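Long-range contacts in CRISPR-associated protein, Cse2 family (Meiothermus ruber, PDB 3WA8), which probably binds G-rich crRNA sequences and stabilises the R-loop as the CasB (Cse2) subunit of the type I-E CRISPR interference complex: residues A[10-15]-A[161-166]; A[47-52]-A[64-69]; A[106-111]-A[184-189]. One frame throughout, in Å; residues are numbered along the deposited sequence.

Contact 1: residues A[10-15]-A[161-166]; sequences REQAFV and YWSELL
E11, Q12, F14 and V15 meet W162, S163 and L166, and S163 lies at the middle. Its CB sits 3.6 Å from the backbone N of Q12. The S163 OG lies against the Q12 side chain, 3.7 Å from Q12 CG. The CA atoms of Q12 and S163 are 5.0 Å apart, consistent with the small serine at this point. E11 packs beside S163 through its CB, 3.6 Å from S163 O. The CG of E11 is 3.6 Å from CD2 of L166. The touching is done by the methylenes of E11. Its chain bends at chi2, and the E11 side chain also touches R167 and L170.

L166 has CG anti to the backbone N (chi1 173°). This carries its CD2 methyl between E11 and F14, 3.7 Å from F14 CD2. The F14 and L166 side chains cross at about a right angle. On the other flank, CG2 of V15 rests 4.0 Å from CB of W162. The end of the W162 side chain leads away. The side chain touches V149 and E153, and its ring meets W72 edge to face.

Around this lies a second shell. S163 OG gives a weak hydrogen bond to OE1 of the next residue, E164. The other oxygen, OE2 of E164, forms a long, weak ion pair with R107. The F14 ring packs edge to face with both Y65 and F48. Y161 takes the N-cap position of helix 162-170.

The local helix axes approach to 8.3 Å, with their directions 130° apart. Residues far apart in sequence are thus joined by close helix-on-helix packing, in keeping with the all-helical fold of the Cse2 family.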
loop_
_atom_site.group_PDB
_atom_site.type_symbol
_atom_site.label_atom_id
_atom_site.label_comp_id
_atom_site.label_asym_id
_atom_site.label_seq_id
_atom_site.Cartn_x
_atom_site.Cartn_y
_atom_site.Cartn_z
ATOM N N ARG A 10 0.902 14.685 -3.695
ATOM C CA ARG A 10 1.630 14.108 -4.805
ATOM C C ARG A 10 1.337 12.617 -4.994
ATOM O O ARG A 10 1.335 12.123 -6.117
ATOM C CB ARG A 10 3.122 14.368 -4.620
ATOM C CG ARG A 10 4.005 13.868 -5.733
ATOM C CD ARG A 10 5.427 13.766 -5.224
ATOM N NE ARG A 10 6.162 15.026 -5.338
ATOM C CZ ARG A 10 7.206 15.358 -4.577
ATOM N NH1 ARG A 10 7.629 14.535 -3.617
ATOM N NH2 ARG A 10 7.818 16.526 -4.763
ATOM N N GLU A 11 1.083 11.898 -3.909
ATOM C CA GLU A 11 0.773 10.477 -4.034
ATOM C C GLU A 11 -0.649 10.259 -4.539
ATOM O O GLU A 11 -0.901 9.325 -5.321
ATOM C CB GLU A 11 0.985 9.722 -2.728
ATOM C CG GLU A 11 2.389 9.751 -2.222
ATOM C CD GLU A 11 2.691 10.994 -1.432
ATOM O OE1 GLU A 11 1.727 11.690 -1.056
ATOM O OE2 GLU A 11 3.890 11.277 -1.192
ATOM N N GLN A 12 -1.580 11.097 -4.088
ATOM C CA GLN A 12 -2.903 11.114 -4.688
ATOM C C GLN A 12 -2.769 11.383 -6.176
ATOM O O GLN A 12 -3.273 10.633 -6.981
ATOM C CB GLN A 12 -3.812 12.177 -4.057
ATOM C CG GLN A 12 -4.316 11.819 -2.686
ATOM C CD GLN A 12 -5.272 12.839 -2.102
ATOM O OE1 GLN A 12 -5.265 14.049 -2.434
ATOM N NE2 GLN A 12 -6.115 12.351 -1.212
ATOM N N ALA A 13 -2.074 12.446 -6.543
ATOM C CA ALA A 13 -1.954 12.788 -7.940
ATOM C C ALA A 13 -1.411 11.592 -8.707
ATOM O O ALA A 13 -1.838 11.311 -9.826
ATOM C CB ALA A 13 -1.061 13.973 -8.115
ATOM N N PHE A 14 -0.489 10.866 -8.094
ATOM C CA PHE A 14 0.148 9.793 -8.791
ATOM C C PHE A 14 -0.862 8.699 -9.110
ATOM O O PHE A 14 -0.948 8.211 -10.252
ATOM C CB PHE A 14 1.309 9.255 -7.964
ATOM C CG PHE A 14 1.966 8.043 -8.561
ATOM C CD1 PHE A 14 2.671 8.136 -9.772
ATOM C CD2 PHE A 14 1.871 6.804 -7.924
ATOM C CE1 PHE A 14 3.275 7.001 -10.337
ATOM C CE2 PHE A 14 2.474 5.684 -8.470
ATOM C CZ PHE A 14 3.181 5.778 -9.683
ATOM N N VAL A 15 -1.625 8.313 -8.097
ATOM C CA VAL A 15 -2.601 7.251 -8.237
ATOM C C VAL A 15 -3.695 7.634 -9.234
ATOM O O VAL A 15 -3.992 6.860 -10.124
ATOM C CB VAL A 15 -3.161 6.867 -6.855
ATOM C CG1 VAL A 15 -4.459 6.049 -6.972
ATOM C CG2 VAL A 15 -2.071 6.113 -6.069
ATOM N N TYR A 161 -6.148 1.780 0.616
ATOM C CA TYR A 161 -5.944 3.130 0.112
ATOM C C TYR A 161 -4.533 3.291 -0.469
ATOM O O TYR A 161 -3.559 3.531 0.256
ATOM C CB TYR A 161 -6.270 4.180 1.162
ATOM C CG TYR A 161 -7.643 4.030 1.760
ATOM C CD1 TYR A 161 -8.684 4.892 1.413
ATOM C CD2 TYR A 161 -7.914 3.042 2.696
ATOM C CE1 TYR A 161 -9.983 4.768 1.994
ATOM C CE2 TYR A 161 -9.203 2.904 3.277
ATOM C CZ TYR A 161 -10.216 3.765 2.913
ATOM O OH TYR A 161 -11.439 3.620 3.493
ATOM N N TRP A 162 -4.411 3.152 -1.783
ATOM C CA TRP A 162 -3.098 3.231 -2.410
ATOM C C TRP A 162 -2.328 4.528 -2.189
ATOM O O TRP A 162 -1.133 4.485 -1.899
ATOM C CB TRP A 162 -3.193 2.913 -3.871
ATOM C CG TRP A 162 -3.850 1.619 -4.085
ATOM C CD1 TRP A 162 -5.153 1.418 -4.408
ATOM C CD2 TRP A 162 -3.249 0.317 -3.979
ATOM N NE1 TRP A 162 -5.404 0.070 -4.537
ATOM C CE2 TRP A 162 -4.259 -0.630 -4.268
ATOM C CE3 TRP A 162 -1.953 -0.139 -3.686
ATOM C CZ2 TRP A 162 -4.022 -2.007 -4.271
ATOM C CZ3 TRP A 162 -1.716 -1.511 -3.693
ATOM C CH2 TRP A 162 -2.752 -2.424 -3.990
ATOM N N SER A 163 -2.966 5.679 -2.290
ATOM C CA SER A 163 -2.179 6.884 -2.116
ATOM C C SER A 163 -1.589 6.958 -0.701
ATOM O O SER A 163 -0.412 7.295 -0.518
ATOM C CB SER A 163 -2.968 8.133 -2.477
ATOM O OG SER A 163 -3.927 8.385 -1.496
ATOM N N GLU A 164 -2.387 6.604 0.304
ATOM C CA GLU A 164 -1.845 6.572 1.660
ATOM C C GLU A 164 -0.740 5.509 1.759
ATOM O O GLU A 164 0.282 5.748 2.413
ATOM C CB GLU A 164 -2.936 6.386 2.722
ATOM C CG GLU A 164 -3.579 7.689 3.229
ATOM C CD GLU A 164 -4.798 8.196 2.374
ATOM O OE1 GLU A 164 -4.976 7.742 1.205
ATOM O OE2 GLU A 164 -5.574 9.066 2.877
ATOM N N LEU A 165 -0.919 4.365 1.086
ATOM C CA LEU A 165 0.103 3.328 1.123
ATOM C C LEU A 165 1.449 3.886 0.627
ATOM O O LEU A 165 2.500 3.764 1.308
ATOM C CB LEU A 165 -0.306 2.090 0.333
ATOM C CG LEU A 165 0.656 0.892 0.491
ATOM C CD1 LEU A 165 0.662 0.373 1.917
ATOM C CD2 LEU A 165 0.301 -0.265 -0.452
ATOM N N LEU A 166 1.417 4.553 -0.525
ATOM C CA LEU A 166 2.644 5.098 -1.091
ATOM C C LEU A 166 3.305 6.112 -0.156
ATOM O O LEU A 166 4.504 6.012 0.111
ATOM C CB LEU A 166 2.391 5.679 -2.484
ATOM C CG LEU A 166 3.549 6.423 -3.127
ATOM C CD1 LEU A 166 4.767 5.506 -3.326
ATOM C CD2 LEU A 166 3.072 7.039 -4.412
#

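Contact 2: residues A[47-52]-A[64-69]; sequences GFLGRI and CYYLVA. With HG (mercury (II) ion), chain C.
L49 reaches over one face of the Y65 ring. Its CD2 lies 3.7 Å from the centroid of the Y65 ring and 20° off the ring normal, a CH-pi contact. With CG anti to the carbonyl carbon (chi1 -58°), L49 presents both methyls to helix 59-72. The other methyl, CD1, is 4.1 Å from CE1 of Y66. Y66 OH is hydrogen-bonded to E46 OE2 and V42 N. F48 comes to Y65 with its side chain at about a right angle, and its CE2 is 3.8 Å from Y65 CE2.

This is the tight part. It packs the C-terminal end of helix 43-49 against helix 59-72, two helices adjacent in the all-helical Cse2 fold. Replacing Y65 by an alanine would probably leave a gap beside L49 and F48, with L49 CD2 losing its CH-pi partner.

The far side is looser. There the chain leaves the helix through G50 and R51, both exposed. I52 and R51 are poorly ordered, and I52 offers just its CD1, 4.1 Å from Y65 OH. C64 takes no part in this packing. Its SG binds a mercury ion at 2.8 Å.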
loop_
_atom_site.group_PDB
_atom_site.type_symbol
_atom_site.label_atom_id
_atom_site.label_comp_id
_atom_site.label_asym_id
_atom_site.label_seq_id
_atom_site.Cartn_x
_atom_site.Cartn_y
_atom_site.Cartn_z
ATOM N N GLY A 47 7.909 9.218 -16.373
ATOM C CA GLY A 47 7.404 10.533 -16.646
ATOM C C GLY A 47 7.031 11.238 -15.367
ATOM O O GLY A 47 7.404 12.402 -15.152
ATOM N N PHE A 48 6.299 10.537 -14.503
ATOM C CA PHE A 48 5.779 11.175 -13.305
ATOM C C PHE A 48 6.926 11.474 -12.362
ATOM O O PHE A 48 7.027 12.590 -11.845
ATOM C CB PHE A 48 4.712 10.311 -12.654
ATOM C CG PHE A 48 3.974 10.989 -11.555
ATOM C CD1 PHE A 48 2.768 11.632 -11.805
ATOM C CD2 PHE A 48 4.468 10.977 -10.256
ATOM C CE1 PHE A 48 2.066 12.269 -10.787
ATOM C CE2 PHE A 48 3.771 11.623 -9.220
ATOM C CZ PHE A 48 2.567 12.267 -9.492
ATOM N N LEU A 49 7.819 10.501 -12.180
ATOM C CA LEU A 49 8.990 10.698 -11.315
ATOM C C LEU A 49 9.921 11.767 -11.862
ATOM O O LEU A 49 10.538 12.497 -11.103
ATOM C CB LEU A 49 9.778 9.407 -11.126
ATOM C CG LEU A 49 9.091 8.175 -10.544
ATOM C CD1 LEU A 49 9.905 6.945 -10.805
ATOM C CD2 LEU A 49 8.891 8.365 -9.065
ATOM N N GLY A 50 10.018 11.848 -13.182
ATOM C CA GLY A 50 10.883 12.816 -13.829
ATOM C C GLY A 50 10.364 14.238 -13.741
ATOM O O GLY A 50 11.027 15.175 -14.182
ATOM N N ARG A 51 9.177 14.405 -13.175
ATOM C CA ARG A 51 8.599 15.727 -13.039
ATOM C C ARG A 51 8.673 16.270 -11.613
ATOM O O ARG A 51 8.104 17.317 -11.306
ATOM C CB ARG A 51 7.174 15.763 -13.607
ATOM C CG ARG A 51 7.135 15.938 -15.143
ATOM C CD ARG A 51 5.718 16.164 -15.684
ATOM N NE ARG A 51 4.799 15.078 -15.309
ATOM C CZ ARG A 51 4.622 13.956 -16.010
ATOM N NH1 ARG A 51 5.293 13.747 -17.143
ATOM N NH2 ARG A 51 3.768 13.033 -15.581
ATOM N N ILE A 52 9.415 15.579 -10.752
ATOM C CA ILE A 52 9.613 16.033 -9.366
ATOM C C ILE A 52 11.035 15.821 -8.847
ATOM O O ILE A 52 11.692 16.782 -8.457
ATOM C CB ILE A 52 8.594 15.391 -8.365
ATOM C CG1 ILE A 52 8.177 13.985 -8.817
ATOM C CG2 ILE A 52 7.377 16.313 -8.178
ATOM C CD1 ILE A 52 7.758 13.083 -7.687
ATOM N N CYS A 64 9.431 2.639 -4.140
ATOM C CA CYS A 64 8.108 2.722 -3.573
ATOM C C CYS A 64 7.062 2.967 -4.663
ATOM O O CYS A 64 6.129 2.151 -4.812
ATOM C CB CYS A 64 8.078 3.725 -2.419
ATOM S SG CYS A 64 9.222 3.237 -1.020
ATOM N N TYR A 65 7.247 4.023 -5.470
ATOM C CA TYR A 65 6.365 4.284 -6.622
ATOM C C TYR A 65 6.097 3.067 -7.481
ATOM O O TYR A 65 4.942 2.729 -7.766
ATOM C CB TYR A 65 6.920 5.387 -7.506
ATOM C CG TYR A 65 6.521 6.754 -7.026
ATOM C CD1 TYR A 65 7.173 7.334 -5.956
ATOM C CD2 TYR A 65 5.473 7.455 -7.617
ATOM C CE1 TYR A 65 6.813 8.545 -5.484
ATOM C CE2 TYR A 65 5.090 8.724 -7.143
ATOM C CZ TYR A 65 5.775 9.253 -6.067
ATOM O OH TYR A 65 5.484 10.502 -5.539
ATOM N N TYR A 66 7.159 2.410 -7.907
ATOM C CA TYR A 66 7.008 1.296 -8.820
ATOM C C TYR A 66 6.300 0.145 -8.159
ATOM O O TYR A 66 5.429 -0.475 -8.760
ATOM C CB TYR A 66 8.356 0.855 -9.388
ATOM C CG TYR A 66 8.681 1.507 -10.699
ATOM C CD1 TYR A 66 9.689 2.474 -10.797
ATOM C CD2 TYR A 66 7.957 1.193 -11.847
ATOM C CE1 TYR A 66 9.999 3.065 -12.008
ATOM C CE2 TYR A 66 8.254 1.782 -13.061
ATOM C CZ TYR A 66 9.276 2.719 -13.126
ATOM O OH TYR A 66 9.551 3.303 -14.331
ATOM N N LEU A 67 6.669 -0.146 -6.917
ATOM C CA LEU A 67 5.994 -1.178 -6.150
ATOM C C LEU A 67 4.504 -0.840 -6.047
ATOM O O LEU A 67 3.666 -1.707 -6.243
ATOM C CB LEU A 67 6.593 -1.280 -4.755
ATOM C CG LEU A 67 6.082 -2.374 -3.827
ATOM C CD1 LEU A 67 6.420 -3.718 -4.377
ATOM C CD2 LEU A 67 6.728 -2.224 -2.474
ATOM N N VAL A 68 4.149 0.402 -5.757
ATOM C CA VAL A 68 2.728 0.653 -5.586
ATOM C C VAL A 68 2.041 0.494 -6.935
ATOM O O VAL A 68 0.917 -0.047 -7.024
ATOM C CB VAL A 68 2.387 2.014 -4.906
ATOM C CG1 VAL A 68 0.933 2.325 -5.055
ATOM C CG2 VAL A 68 2.705 1.961 -3.438
ATOM N N ALA A 69 2.729 0.928 -7.988
ATOM C CA ALA A 69 2.186 0.762 -9.311
ATOM C C ALA A 69 1.884 -0.726 -9.556
ATOM O O ALA A 69 0.750 -1.103 -9.926
ATOM C CB ALA A 69 3.143 1.289 -10.310
HETATM HG HG HG C . 8.834 0.508 -0.759
#

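Contact 3: residues A[106-111]-A[184-189]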
loop_
_atom_site.group_PDB
_atom_site.type_symbol
_atom_site.label_atom_id
_atom_site.label_comp_id
_atom_site.label_asym_id
_atom_site.label_seq_id
_atom_site.Cartn_x
_atom_site.Cartn_y
_atom_site.Cartn_z
ATOM N N ARG A 106 -8.030 4.569 9.595
ATOM C CA ARG A 106 -8.759 3.709 8.648
ATOM C C ARG A 106 -8.072 3.703 7.298
ATOM O O ARG A 106 -8.025 2.691 6.595
ATOM C CB ARG A 106 -10.199 4.170 8.479
ATOM C CG ARG A 106 -10.996 4.246 9.777
ATOM C CD ARG A 106 -12.409 4.874 9.582
ATOM N NE ARG A 106 -13.111 4.897 10.869
ATOM C CZ ARG A 106 -13.820 3.879 11.363
ATOM N NH1 ARG A 106 -13.959 2.750 10.661
ATOM N NH2 ARG A 106 -14.406 3.994 12.558
ATOM N N ARG A 107 -7.504 4.852 6.963
ATOM C CA ARG A 107 -6.853 5.044 5.684
ATOM C C ARG A 107 -5.456 4.420 5.569
ATOM O O ARG A 107 -4.863 4.440 4.492
ATOM C CB ARG A 107 -6.877 6.532 5.295
ATOM C CG ARG A 107 -8.236 6.971 4.739
ATOM C CD ARG A 107 -8.284 8.442 4.347
ATOM N NE ARG A 107 -9.494 8.776 3.580
ATOM C CZ ARG A 107 -9.626 8.629 2.255
ATOM N NH1 ARG A 107 -8.619 8.152 1.522
ATOM N NH2 ARG A 107 -10.772 8.967 1.656
ATOM N N THR A 108 -4.964 3.817 6.648
ATOM C CA THR A 108 -3.631 3.204 6.660
ATOM C C THR A 108 -3.674 1.684 6.484
ATOM O O THR A 108 -4.671 1.050 6.782
ATOM C CB THR A 108 -2.904 3.475 7.985
ATOM O OG1 THR A 108 -3.367 2.544 8.975
ATOM C CG2 THR A 108 -3.117 4.896 8.464
ATOM N N LEU A 109 -2.583 1.086 6.038
ATOM C CA LEU A 109 -2.621 -0.334 5.742
ATOM C C LEU A 109 -2.873 -1.168 7.011
ATOM O O LEU A 109 -3.412 -2.297 6.950
ATOM C CB LEU A 109 -1.349 -0.782 5.039
ATOM C CG LEU A 109 -1.623 -2.055 4.233
ATOM C CD1 LEU A 109 -2.499 -1.703 3.032
ATOM C CD2 LEU A 109 -0.348 -2.802 3.807
ATOM N N GLY A 110 -2.478 -0.612 8.155
ATOM C CA GLY A 110 -2.779 -1.226 9.431
ATOM C C GLY A 110 -4.271 -1.510 9.511
ATOM O O GLY A 110 -4.698 -2.635 9.833
ATOM N N HIS A 111 -5.087 -0.512 9.184
ATOM C CA HIS A 111 -6.526 -0.752 9.237
ATOM C C HIS A 111 -6.945 -1.878 8.273
ATOM O O HIS A 111 -7.758 -2.740 8.647
ATOM C CB HIS A 111 -7.335 0.525 9.035
ATOM C CG HIS A 111 -8.806 0.289 8.880
ATOM N ND1 HIS A 111 -9.664 0.189 9.952
ATOM C CD2 HIS A 111 -9.573 0.148 7.773
ATOM C CE1 HIS A 111 -10.894 -0.000 9.515
ATOM N NE2 HIS A 111 -10.864 -0.040 8.194
ATOM N N ALA A 184 0.655 0.091 13.597
ATOM C CA ALA A 184 0.382 -0.767 14.724
ATOM C C ALA A 184 -0.842 -0.268 15.483
ATOM O O ALA A 184 -1.707 -1.055 15.928
ATOM C CB ALA A 184 1.588 -0.831 15.642
ATOM N N ARG A 185 -0.925 1.051 15.620
ATOM C CA ARG A 185 -1.987 1.642 16.411
ATOM C C ARG A 185 -3.273 1.480 15.672
ATOM O O ARG A 185 -4.289 1.239 16.288
ATOM C CB ARG A 185 -1.728 3.113 16.724
ATOM C CG ARG A 185 -0.450 3.335 17.473
ATOM C CD ARG A 185 -0.291 4.749 17.890
ATOM N NE ARG A 185 1.027 4.864 18.463
ATOM C CZ ARG A 185 1.387 5.770 19.353
ATOM N NH1 ARG A 185 0.520 6.682 19.772
ATOM N NH2 ARG A 185 2.625 5.747 19.829
ATOM N N ALA A 186 -3.225 1.577 14.352
ATOM C CA ALA A 186 -4.426 1.422 13.559
ATOM C C ALA A 186 -4.923 0.015 13.739
ATOM O O ALA A 186 -6.092 -0.188 14.021
ATOM C CB ALA A 186 -4.160 1.711 12.111
ATOM N N PHE A 187 -4.033 -0.957 13.605
ATOM C CA PHE A 187 -4.412 -2.350 13.751
ATOM C C PHE A 187 -5.110 -2.600 15.088
ATOM O O PHE A 187 -6.244 -3.086 15.129
ATOM C CB PHE A 187 -3.182 -3.235 13.646
ATOM C CG PHE A 187 -3.475 -4.709 13.755
ATOM C CD1 PHE A 187 -3.698 -5.474 12.605
ATOM C CD2 PHE A 187 -3.502 -5.336 14.991
ATOM C CE1 PHE A 187 -3.978 -6.839 12.678
ATOM C CE2 PHE A 187 -3.778 -6.717 15.074
ATOM C CZ PHE A 187 -4.022 -7.467 13.915
ATOM N N TYR A 188 -4.457 -2.274 16.191
ATOM C CA TYR A 188 -5.051 -2.646 17.464
ATOM C C TYR A 188 -6.258 -1.809 17.817
ATOM O O TYR A 188 -7.142 -2.257 18.526
ATOM C CB TYR A 188 -3.998 -2.711 18.565
ATOM C CG TYR A 188 -3.098 -3.918 18.360
ATOM C CD1 TYR A 188 -3.570 -5.201 18.625
ATOM C CD2 TYR A 188 -1.795 -3.784 17.853
ATOM C CE1 TYR A 188 -2.780 -6.316 18.424
ATOM C CE2 TYR A 188 -0.982 -4.909 17.645
ATOM C CZ TYR A 188 -1.493 -6.175 17.933
ATOM O OH TYR A 188 -0.745 -7.317 17.740
ATOM N N ARG A 189 -6.325 -0.612 17.254
ATOM C CA ARG A 189 -7.485 0.249 17.404
ATOM C C ARG A 189 -8.736 -0.321 16.714
ATOM O O ARG A 189 -9.831 -0.275 17.279
ATOM C CB ARG A 189 -7.175 1.623 16.851
ATOM C CG ARG A 189 -8.011 2.691 17.452
ATOM C CD ARG A 189 -7.538 4.050 17.029
ATOM N NE ARG A 189 -7.676 4.979 18.139
ATOM C CZ ARG A 189 -8.015 6.256 18.021
ATOM N NH1 ARG A 189 -8.261 6.781 16.816
ATOM N NH2 ARG A 189 -8.118 7.002 19.126
#
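G110 and F187 bring the two backbones together, with their CA atoms 4.8 Å apart. G110 lies in the first turn of helix 109-119. F187 lies within the long helix 178-197. The carbonyl oxygen of G110 is 3.9 Å from CA of F187. G110 has no side chain, and its backbone faces the partner helix directly. Before it the chain turns at R107 after helix 102-106, and T108 takes the N-cap position of the new helix. A weak backbone hydrogen bond from H111 N to T108 O belongs to this first turn.

A186 packs against this turn. Its methyl points into the start of helix 109-119. There A186 CB is 3.8 Å from the backbone N of H111. G110 and A186, both small, face each other here, where the beginning of one helix abuts the flank of another in the helical Cse2 fold.

T108 holds OG1 between its backbone N and carbonyl carbon (chi1 81°), and in this position the hydroxyl is hydrogen-bonded to the carbonyl oxygen of Y105, in the preceding helix. The A186 methyl makes a van der Waals contact with this hydroxyl. F187 has CG anti to its backbone N (chi1 -179°), which puts the ring edge beside the G110 oxygen. That oxygen lies near the ring plane, and G110 O is 4.1 Å from CD1 of F187. F130 stacks on the F187 ring, and Y117 meets it at an oblique angle.

H111 turns its CB away from helix 178-197 but is still tied to it. Its ND1 is hydrogen-bonded to OG1 of T190, which is also bonded to the carbonyl oxygen of A186. R106 CA lies over one face of the imidazole, toward its rim.

In the fold
All three contacts are buried, and they share no helix. Contact 1 lies nearest the centre of the chain, about 9 Å away, and contact 2 lies farthest out, about 14 Å. The centres of contacts 1 and 2 are about 10 Å apart. F14 of contact 1 packs against F48 and Y65 of contact 2, and R10 rests on Y65 and I52. Contact 2 is the more aromatic, while contact 1 mixes apolar side chains with serine and glutamate. Contact 3 is on the opposite side of the chain's centre from contact 2 and relies on glycine, alanine and backbone atoms. L165 touches L109 where contacts 1 and 3 meet.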